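Local coordinates for mandelate racemase/muconate lactonizing enzyme-like protein (Roseovarius sp. TM1035, PDB 3RCY) that is of unknown precise function but, as an enolase-superfamily member with a bound magnesium ion, probably removes a proton from a carboxylate substrate, at residues P271-G276 against Y304-A309; Q85-T90 against T265-A270. All blocks are in the same frame, centred on the assembly; numbering follows the deposited sequence.

Contact 1. Residues P271-G276 against Y304-A309; sequences PVLREG and YNAQMA
The Tyr304 ring has Leu273 CB over one face, almost on the ring normal (12° off) and 3.8 Å from the centroid: a CH-pi contact to the middle of the ring. Leu273's carbonyl group lies to the same side, its O 3.5 Å from Tyr304 CE2. At the phenol end, Arg274 approaches obliquely, its CA 3.4 Å from Tyr304 OH, with CB and CG close by. In the leucine, chi1 of -67° puts CG beside the backbone N, and with chi2 near 180° the CD2 branch meets Ala306 CB at 3.9 Å. Leu273 also touches Leu281 and Met300, so the ring and the alanine extend an apolar layer under the last turn of helix 266-274. Two Schellman motifs frame the site, one ending this helix at Gly276, the other ending helix 290-302 at Asn305. The packing thus joins the C-terminal turn of helix 266-274 to the link between helix 290-302 and strand 307-308 of the enolase-type barrel. Between the segments the chemistry is van der Waals and CH-pi alone, while the polar ends serve the assembly: Tyr304 OH bonds to Arg274 NE of the third subunit, the reciprocal pair repeats it, and each arginine makes a cation-pi contact with the other chain's tyrosine. One ring face thus goes to the leucine, while hydroxyl and pi system join the third-subunit interface.

Contact 2. Residues Q85-T90 against T265-A270; sequences QRPDLT and TKAEFA. With RIB (alpha-D-ribofuranose), chain L; RIB (alpha-D-ribofuranose), chain M.
Pro87 and Thr265 make the tight part of this contact: the two side chains cross at about a right angle, Pro87 CG 3.4 Å from Thr265 OG1. Pro87 CG also rests on Ala267 CB, 4.0 Å away, and CB meets the carboxylate of Glu268 at OE2, 3.6 Å. Thr265 is the N-cap of helix 266-274; its OG1, turned between backbone N and carbonyl carbon (chi1 84°), makes a weak capping bond to Ala267 N while presenting the same oxygen to the proline. Tyr79 of helix 71-80 also packs on Pro87 and Ala267. This is the seam between the capping domain and the barrel of the enolase superfamily, with the loop before helix 89-110 set against the helix N terminus that follows strand 257-259. On the looser side the segments are bridged by ribose rather than by direct protein contact: Arg86 and Glu268 reach the sugars but make no contact with each other. The chain L ribose bonds through O5 to Ala267 O at 2.8 Å and sets its O3 3.4 Å from Pro87 CD. Its O2 sits over one face of the Arg86 guanidinium. Bent at chi2 and chi3, the arginine folds back so that NE and NH2 both grip Pro87 O side-on, each at 3.0 Å; NE comes from well above the carbonyl plane and NH2 lies much nearer to it. The double grip fixes the plane that faces the sugar. Glu268 reaches the other ribose, chain M, whose O2 gives OE1 a weak bond of 3.1 Å; Thr264 N also donates to OE1. Glu268 OE2 pairs instead with Arg86 NH2 of the fourth subunit, and that subunit's Glu268 with this arginine.

Overall arrangement
From the N terminus, the chain passes through the three-stranded antiparallel sheet and helices 48-63 and 71-80 before reaching 85-90. Contact 2 then closes a long loop of 174 residues, which includes most of helix 89-110 and the first barrel strands, and brings the capping domain onto the start of helix 266-274. The same helix runs on into contact 1, which closes a short loop of 27 residues through strand 280-281 and helix 290-302. The two loops follow one another without nesting or crossing. Their centres lie about 15 Å apart, one toward either end of the shared helix, and the third subunit touches both.

Contact 1. Residues P271-G276 against Y304-A309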
loop_
_atom_site.group_PDB
_atom_site.type_symbol
_atom_site.label_atom_id
_atom_site.label_comp_id
_atom_site.label_asym_id
_atom_site.label_seq_id
_atom_site.Cartn_x
_atom_site.Cartn_y
_atom_site.Cartn_z
ATOM N N PRO A 271 -14.983 -8.493 -3.244
ATOM C CA PRO A 271 -13.529 -8.592 -3.070
ATOM C C PRO A 271 -12.764 -8.997 -4.337
ATOM O O PRO A 271 -11.637 -8.543 -4.534
ATOM C CB PRO A 271 -13.373 -9.670 -1.991
ATOM C CG PRO A 271 -14.651 -9.610 -1.219
ATOM C CD PRO A 271 -15.695 -9.336 -2.263
ATOM N N VAL A 272 -13.365 -9.834 -5.179
ATOM C CA VAL A 272 -12.759 -10.214 -6.460
ATOM C C VAL A 272 -12.479 -8.964 -7.307
ATOM O O VAL A 272 -11.394 -8.814 -7.870
ATOM C CB VAL A 272 -13.651 -11.222 -7.224
ATOM C CG1 VAL A 272 -13.199 -11.384 -8.675
ATOM C CG2 VAL A 272 -13.657 -12.590 -6.508
ATOM N N LEU A 273 -13.456 -8.062 -7.369
ATOM C CA LEU A 273 -13.290 -6.792 -8.069
ATOM C C LEU A 273 -12.283 -5.884 -7.364
ATOM O O LEU A 273 -11.317 -5.411 -7.972
ATOM C CB LEU A 273 -14.643 -6.082 -8.231
ATOM C CG LEU A 273 -15.697 -6.725 -9.152
ATOM C CD1 LEU A 273 -17.085 -6.096 -8.931
ATOM C CD2 LEU A 273 -15.291 -6.660 -10.643
ATOM N N ARG A 274 -12.499 -5.663 -6.072
ATOM C CA ARG A 274 -11.684 -4.731 -5.297
ATOM C C ARG A 274 -10.195 -5.100 -5.325
ATOM O O ARG A 274 -9.336 -4.219 -5.368
ATOM C CB ARG A 274 -12.203 -4.670 -3.853
ATOM C CG ARG A 274 -11.711 -3.486 -3.037
ATOM C CD ARG A 274 -12.187 -3.615 -1.602
ATOM N NE ARG A 274 -13.637 -3.468 -1.486
ATOM C CZ ARG A 274 -14.421 -4.241 -0.741
ATOM N NH1 ARG A 274 -15.730 -4.015 -0.703
ATOM N NH2 ARG A 274 -13.915 -5.260 -0.045
ATOM N N GLU A 275 -9.891 -6.398 -5.303
ATOM C CA GLU A 275 -8.494 -6.841 -5.332
ATOM C C GLU A 275 -7.917 -6.993 -6.751
ATOM O O GLU A 275 -6.735 -7.289 -6.916
ATOM C CB GLU A 275 -8.312 -8.142 -4.522
ATOM C CG GLU A 275 -8.740 -8.048 -3.052
ATOM C CD GLU A 275 -8.081 -6.896 -2.285
ATOM O OE1 GLU A 275 -6.845 -6.696 -2.418
ATOM O OE2 GLU A 275 -8.802 -6.188 -1.542
ATOM N N GLY A 276 -8.746 -6.779 -7.768
ATOM C CA GLY A 276 -8.312 -6.929 -9.156
ATOM C C GLY A 276 -8.053 -8.372 -9.559
ATOM O O GLY A 276 -7.217 -8.640 -10.427
ATOM N N TYR A 304 -15.912 -0.785 -11.801
ATOM C CA TYR A 304 -14.556 -1.282 -12.041
ATOM C C TYR A 304 -14.276 -1.393 -13.535
ATOM O O TYR A 304 -13.241 -1.922 -13.920
ATOM C CB TYR A 304 -14.334 -2.640 -11.354
ATOM C CG TYR A 304 -14.135 -2.500 -9.866
ATOM C CD1 TYR A 304 -15.229 -2.407 -9.013
ATOM C CD2 TYR A 304 -12.854 -2.400 -9.318
ATOM C CE1 TYR A 304 -15.061 -2.239 -7.640
ATOM C CE2 TYR A 304 -12.669 -2.234 -7.939
ATOM C CZ TYR A 304 -13.780 -2.155 -7.108
ATOM O OH TYR A 304 -13.629 -2.002 -5.744
ATOM N N ASN A 305 -15.194 -0.882 -14.363
ATOM C CA ASN A 305 -15.109 -1.008 -15.831
ATOM C C ASN A 305 -14.919 -2.481 -16.210
ATOM O O ASN A 305 -14.086 -2.842 -17.065
ATOM C CB ASN A 305 -13.991 -0.116 -16.396
ATOM C CG ASN A 305 -14.084 0.073 -17.913
ATOM O OD1 ASN A 305 -15.152 -0.090 -18.515
ATOM N ND2 ASN A 305 -12.962 0.411 -18.532
ATOM N N ALA A 306 -15.708 -3.318 -15.542
ATOM C CA ALA A 306 -15.640 -4.772 -15.658
ATOM C C ALA A 306 -16.970 -5.267 -16.218
ATOM O O ALA A 306 -17.955 -4.526 -16.218
ATOM C CB ALA A 306 -15.363 -5.388 -14.291
ATOM N N GLN A 307 -17.003 -6.511 -16.694
ATOM C CA GLN A 307 -18.186 -7.046 -17.369
ATOM C C GLN A 307 -18.681 -8.377 -16.817
ATOM O O GLN A 307 -17.943 -9.096 -16.142
ATOM C CB GLN A 307 -17.927 -7.179 -18.870
ATOM C CG GLN A 307 -17.720 -5.836 -19.563
ATOM C CD GLN A 307 -17.890 -5.913 -21.051
ATOM O OE1 GLN A 307 -17.238 -6.709 -21.733
ATOM N NE2 GLN A 307 -18.761 -5.064 -21.578
ATOM N N MET A 308 -19.938 -8.687 -17.119
ATOM C CA MET A 308 -20.558 -9.940 -16.718
ATOM C C MET A 308 -20.584 -10.935 -17.888
ATOM O O MET A 308 -20.798 -10.557 -19.052
ATOM C CB MET A 308 -21.985 -9.697 -16.210
ATOM C CG MET A 308 -22.110 -8.626 -15.117
ATOM S SD MET A 308 -21.189 -8.973 -13.603
ATOM C CE MET A 308 -22.035 -10.422 -12.971
ATOM N N ALA A 309 -20.352 -12.201 -17.571
ATOM C CA ALA A 309 -20.546 -13.281 -18.532
ATOM C C ALA A 309 -21.193 -14.455 -17.796
ATOM O O ALA A 309 -20.489 -15.339 -17.315
ATOM C CB ALA A 309 -19.211 -13.682 -19.177
#

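Contact 2. Residues Q85-T90 against T265-A270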
loop_
_atom_site.group_PDB
_atom_site.type_symbol
_atom_site.label_atom_id
_atom_site.label_comp_id
_atom_site.label_asym_id
_atom_site.label_seq_id
_atom_site.Cartn_x
_atom_site.Cartn_y
_atom_site.Cartn_z
ATOM N N GLN A 85 -25.526 -15.097 8.236
ATOM C CA GLN A 85 -25.290 -13.767 7.648
ATOM C C GLN A 85 -23.879 -13.675 7.050
ATOM O O GLN A 85 -23.194 -12.654 7.151
ATOM C CB GLN A 85 -25.575 -12.629 8.655
ATOM C CG GLN A 85 -26.006 -11.319 7.974
ATOM C CD GLN A 85 -26.534 -10.291 8.951
ATOM O OE1 GLN A 85 -25.759 -9.580 9.593
ATOM N NE2 GLN A 85 -27.860 -10.212 9.077
ATOM N N ARG A 86 -23.456 -14.791 6.467
ATOM C CA ARG A 86 -22.340 -14.851 5.525
ATOM C C ARG A 86 -22.715 -15.932 4.502
ATOM O O ARG A 86 -23.604 -16.748 4.768
ATOM C CB ARG A 86 -20.993 -15.123 6.231
ATOM C CG ARG A 86 -21.048 -16.063 7.445
ATOM C CD ARG A 86 -21.301 -17.539 7.072
ATOM N NE ARG A 86 -20.630 -17.941 5.835
ATOM C CZ ARG A 86 -19.337 -18.241 5.730
ATOM N NH1 ARG A 86 -18.535 -18.202 6.793
ATOM N NH2 ARG A 86 -18.838 -18.579 4.549
ATOM N N PRO A 87 -22.072 -15.931 3.322
ATOM C CA PRO A 87 -22.547 -16.823 2.269
ATOM C C PRO A 87 -22.506 -18.306 2.654
ATOM O O PRO A 87 -21.462 -18.806 3.051
ATOM C CB PRO A 87 -21.581 -16.543 1.106
ATOM C CG PRO A 87 -21.048 -15.179 1.368
ATOM C CD PRO A 87 -20.931 -15.109 2.869
ATOM N N ASP A 88 -23.651 -18.979 2.547
ATOM C CA ASP A 88 -23.723 -20.436 2.680
ATOM C C ASP A 88 -23.947 -21.003 1.286
ATOM O O ASP A 88 -25.029 -20.862 0.726
ATOM C CB ASP A 88 -24.867 -20.850 3.620
ATOM C CG ASP A 88 -24.943 -22.368 3.840
ATOM O OD1 ASP A 88 -24.805 -23.141 2.873
ATOM O OD2 ASP A 88 -25.157 -22.793 4.993
ATOM N N LEU A 89 -22.924 -21.653 0.732
ATOM C CA LEU A 89 -22.969 -22.119 -0.657
ATOM C C LEU A 89 -24.212 -22.973 -0.956
ATOM O O LEU A 89 -24.860 -22.809 -1.993
ATOM C CB LEU A 89 -21.686 -22.879 -1.000
ATOM C CG LEU A 89 -21.496 -23.278 -2.466
ATOM C CD1 LEU A 89 -21.271 -22.045 -3.354
ATOM C CD2 LEU A 89 -20.343 -24.248 -2.581
ATOM N N THR A 90 -24.564 -23.851 -0.024
ATOM C CA THR A 90 -25.681 -24.771 -0.219
ATOM C C THR A 90 -27.048 -24.089 -0.048
ATOM O O THR A 90 -27.933 -24.249 -0.899
ATOM C CB THR A 90 -25.532 -26.009 0.708
ATOM O OG1 THR A 90 -24.540 -26.881 0.166
ATOM C CG2 THR A 90 -26.845 -26.780 0.847
ATOM N N THR A 265 -23.036 -14.751 -3.850
ATOM C CA THR A 265 -23.439 -13.435 -3.303
ATOM C C THR A 265 -22.427 -12.331 -3.584
ATOM O O THR A 265 -21.248 -12.590 -3.845
ATOM C CB THR A 265 -23.749 -13.406 -1.765
ATOM O OG1 THR A 265 -22.527 -13.258 -1.031
ATOM C CG2 THR A 265 -24.536 -14.645 -1.276
ATOM N N LYS A 266 -22.905 -11.089 -3.504
ATOM C CA LYS A 266 -22.060 -9.911 -3.650
ATOM C C LYS A 266 -20.932 -9.855 -2.613
ATOM O O LYS A 266 -19.901 -9.244 -2.869
ATOM C CB LYS A 266 -22.909 -8.628 -3.586
ATOM C CG LYS A 266 -23.609 -8.388 -2.244
ATOM C CD LYS A 266 -24.784 -7.426 -2.404
ATOM C CE LYS A 266 -25.681 -7.403 -1.157
ATOM N NZ LYS A 266 -26.356 -8.715 -0.856
ATOM N N ALA A 267 -21.121 -10.489 -1.451
ATOM C CA ALA A 267 -20.058 -10.531 -0.427
ATOM C C ALA A 267 -18.787 -11.221 -0.933
ATOM O O ALA A 267 -17.703 -10.976 -0.414
ATOM C CB ALA A 267 -20.553 -11.203 0.867
ATOM N N GLU A 268 -18.924 -12.082 -1.941
ATOM C CA GLU A 268 -17.766 -12.760 -2.535
ATOM C C GLU A 268 -17.307 -12.110 -3.829
ATOM O O GLU A 268 -16.115 -12.097 -4.123
ATOM C CB GLU A 268 -18.058 -14.250 -2.753
ATOM C CG GLU A 268 -18.078 -15.014 -1.437
ATOM C CD GLU A 268 -18.301 -16.519 -1.581
ATOM O OE1 GLU A 268 -18.346 -17.053 -2.712
ATOM O OE2 GLU A 268 -18.426 -17.176 -0.527
ATOM N N PHE A 269 -18.247 -11.568 -4.603
ATOM C CA PHE A 269 -17.874 -10.914 -5.857
ATOM C C PHE A 269 -17.192 -9.566 -5.640
ATOM O O PHE A 269 -16.286 -9.199 -6.391
ATOM C CB PHE A 269 -19.068 -10.790 -6.797
ATOM C CG PHE A 269 -19.375 -12.060 -7.527
ATOM C CD1 PHE A 269 -18.626 -12.435 -8.643
ATOM C CD2 PHE A 269 -20.380 -12.912 -7.072
ATOM C CE1 PHE A 269 -18.887 -13.644 -9.307
ATOM C CE2 PHE A 269 -20.657 -14.114 -7.727
ATOM C CZ PHE A 269 -19.904 -14.482 -8.850
ATOM N N ALA A 270 -17.607 -8.848 -4.599
ATOM C CA ALA A 270 -17.019 -7.541 -4.304
ATOM C C ALA A 270 -15.490 -7.581 -4.101
ATOM O O ALA A 270 -14.777 -6.787 -4.717
ATOM C CB ALA A 270 -17.723 -6.879 -3.112
HETATM O O5 RIB L . -17.666 -12.503 1.986
HETATM C C5 RIB L . -16.294 -12.876 1.814
HETATM C C4 RIB L . -16.035 -14.117 2.648
HETATM O O4 RIB L . -15.183 -13.776 3.740
HETATM C C3 RIB L . -17.338 -14.633 3.225
HETATM O O3 RIB L . -17.623 -15.930 2.669
HETATM C C2 RIB L . -17.151 -14.614 4.735
HETATM O O2 RIB L . -17.441 -15.878 5.319
HETATM C C1 RIB L . -15.686 -14.289 4.974
HETATM O O1 RIB L . -15.496 -13.332 6.033
HETATM O O5 RIB M . -12.143 -18.096 1.516
HETATM C C5 RIB M . -12.406 -16.790 0.994
HETATM C C4 RIB M . -13.605 -16.888 0.068
HETATM O O4 RIB M . -13.525 -15.895 -0.953
HETATM C C3 RIB M . -13.631 -18.216 -0.656
HETATM O O3 RIB M . -14.524 -19.103 -0.006
HETATM C C2 RIB M . -14.169 -17.909 -2.024
HETATM O O2 RIB M . -15.557 -18.226 -2.072
HETATM C C1 RIB M . -13.981 -16.417 -2.204
HETATM O O1 RIB M . -13.023 -16.173 -3.241
#